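Local coordinates for acetoin utilization protein AcuB, putative (Vibrio cholerae, PDB 2O16) that is of unknown function; named a putative acetoin utilization protein, it carries paired CBS domains and possibly has a regulatory, nucleotide-sensing role, at residues A[25-30]-A[55-60]. Numbering follows the deposited sequence.
Sequences NDAKHL and RDLLAA
A27 points its methyl group at the facing helix and meets the fork of L57: CB lies 3.6 Å from CD1 of L57 and 4.2 Å from its CD2, so both branches of the leucine reach this one small side chain. The small alanine side chain probably helps the leucine reach the helix backbone. At K28 the same CD1 of L57 approaches the main chain, 3.3 Å from the backbone N of K28, and CB of K28 flanks it at 4.2 Å. With CG anti to the backbone N (chi1 -171°), the lysine chain then leads off, bending at chi4 to bring NZ to a long, weak ion pair with E32 and a weak hydrogen bond with OE1 of Q61, which ties the two helices just beyond segment 55-60. No hydrogen bond joins the two segments themselves; theirs is a small van der Waals contact, with the apolar A27–L57 pair at its centre and a CA-CA separation of 7.1 Å between K28 and L57. L24 and M31 of helix 24-34 also touch L57, while L18 and L80 pack on A27. Helices 24-34 and 54-64 flank strands 38-42 and 48-53 in sequence, the alpha-beta-beta-alpha core of a CBS domain, with helix 80-83 beside them.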
loop_
_atom_site.group_PDB
_atom_site.type_symbol
_atom_site.label_atom_id
_atom_site.label_comp_id
_atom_site.label_asym_id
_atom_site.label_seq_id
_atom_site.Cartn_x
_atom_site.Cartn_y
_atom_site.Cartn_z
ATOM N N ASN A 25 0.706 11.033 -13.805
ATOM C CA ASN A 25 1.897 10.729 -14.592
ATOM C C ASN A 25 3.092 10.342 -13.733
ATOM O O ASN A 25 3.803 9.389 -14.051
ATOM C CB ASN A 25 2.252 11.916 -15.496
ATOM C CG ASN A 25 2.964 11.483 -16.766
ATOM O OD1 ASN A 25 2.717 10.395 -17.283
ATOM N ND2 ASN A 25 3.862 12.344 -17.275
ATOM N N ASP A 26 3.313 11.063 -12.631
ATOM C CA ASP A 26 4.363 10.717 -11.692
ATOM C C ASP A 26 4.157 9.343 -11.054
ATOM O O ASP A 26 5.116 8.586 -10.905
ATOM C CB ASP A 26 4.466 11.745 -10.558
ATOM C CG ASP A 26 4.783 13.145 -11.054
ATOM O OD1 ASP A 26 5.597 13.287 -11.998
ATOM O OD2 ASP A 26 4.233 14.095 -10.478
ATOM N N ALA A 27 2.927 9.059 -10.628
ATOM C CA ALA A 27 2.620 7.770 -9.994
ATOM C C ALA A 27 2.792 6.632 -11.018
ATOM O O ALA A 27 3.341 5.580 -10.694
ATOM C CB ALA A 27 1.176 7.777 -9.430
ATOM N N LYS A 28 2.288 6.844 -12.227
ATOM C CA LYS A 28 2.539 5.906 -13.340
ATOM C C LYS A 28 4.030 5.588 -13.520
ATOM O O LYS A 28 4.425 4.418 -13.546
ATOM C CB LYS A 28 1.931 6.438 -14.637
ATOM C CG LYS A 28 1.952 5.429 -15.815
ATOM C CD LYS A 28 1.711 6.187 -17.120
ATOM C CE LYS A 28 1.987 5.323 -18.365
ATOM N NZ LYS A 28 0.733 4.683 -18.891
ATOM N N HIS A 29 4.852 6.629 -13.649
ATOM C CA HIS A 29 6.293 6.477 -13.836
ATOM C C HIS A 29 6.968 5.756 -12.687
ATOM O O HIS A 29 7.838 4.898 -12.896
ATOM C CB HIS A 29 6.975 7.839 -14.073
ATOM C CG HIS A 29 6.618 8.475 -15.383
ATOM N ND1 HIS A 29 6.477 7.752 -16.550
ATOM C CD2 HIS A 29 6.401 9.769 -15.717
ATOM C CE1 HIS A 29 6.157 8.571 -17.540
ATOM N NE2 HIS A 29 6.104 9.801 -17.059
ATOM N N LEU A 30 6.561 6.086 -11.466
ATOM C CA LEU A 30 7.139 5.464 -10.299
ATOM C C LEU A 30 6.773 3.978 -10.264
ATOM O O LEU A 30 7.610 3.149 -9.973
ATOM C CB LEU A 30 6.633 6.172 -9.039
ATOM C CG LEU A 30 7.088 5.608 -7.705
ATOM C CD1 LEU A 30 8.595 5.754 -7.647
ATOM C CD2 LEU A 30 6.401 6.417 -6.582
ATOM N N ARG A 55 -4.778 0.172 -10.415
ATOM C CA ARG A 55 -6.181 0.182 -10.802
ATOM C C ARG A 55 -6.785 1.597 -10.796
ATOM O O ARG A 55 -7.589 1.952 -11.673
ATOM C CB ARG A 55 -7.018 -0.794 -9.954
ATOM C CG ARG A 55 -8.508 -0.828 -10.409
ATOM C CD ARG A 55 -9.300 -1.953 -9.754
ATOM N NE ARG A 55 -10.733 -1.868 -10.038
ATOM C CZ ARG A 55 -11.639 -2.760 -9.637
ATOM N NH1 ARG A 55 -11.273 -3.823 -8.931
ATOM N NH2 ARG A 55 -12.919 -2.591 -9.945
ATOM N N ASP A 56 -6.430 2.402 -9.803
ATOM C CA ASP A 56 -6.866 3.807 -9.755
ATOM C C ASP A 56 -6.381 4.577 -10.980
ATOM O O ASP A 56 -7.132 5.352 -11.579
ATOM C CB ASP A 56 -6.338 4.507 -8.485
ATOM C CG ASP A 56 -6.966 3.965 -7.203
ATOM O OD1 ASP A 56 -8.145 3.543 -7.246
ATOM O OD2 ASP A 56 -6.282 3.952 -6.161
ATOM N N LEU A 57 -5.094 4.408 -11.306
ATOM C CA LEU A 57 -4.491 5.146 -12.426
ATOM C C LEU A 57 -5.115 4.707 -13.736
ATOM O O LEU A 57 -5.450 5.540 -14.581
ATOM C CB LEU A 57 -2.956 4.973 -12.474
ATOM C CG LEU A 57 -2.169 5.423 -11.239
ATOM C CD1 LEU A 57 -0.681 5.480 -11.540
ATOM C CD2 LEU A 57 -2.662 6.775 -10.707
ATOM N N LEU A 58 -5.309 3.398 -13.881
ATOM C CA LEU A 58 -5.903 2.853 -15.102
ATOM C C LEU A 58 -7.346 3.331 -15.269
ATOM O O LEU A 58 -7.754 3.717 -16.368
ATOM C CB LEU A 58 -5.805 1.319 -15.158
ATOM C CG LEU A 58 -4.429 0.668 -15.339
ATOM C CD1 LEU A 58 -4.566 -0.839 -15.206
ATOM C CD2 LEU A 58 -3.735 1.029 -16.676
ATOM N N ALA A 59 -8.113 3.345 -14.185
ATOM C CA ALA A 59 -9.495 3.861 -14.250
ATOM C C ALA A 59 -9.581 5.364 -14.582
ATOM O O ALA A 59 -10.482 5.794 -15.310
ATOM C CB ALA A 59 -10.234 3.575 -12.969
ATOM N N ALA A 60 -8.658 6.168 -14.056
ATOM C CA ALA A 60 -8.674 7.598 -14.369
ATOM C C ALA A 60 -8.304 7.810 -15.837
ATOM O O ALA A 60 -8.906 8.641 -16.515
ATOM C CB ALA A 60 -7.723 8.357 -13.470
#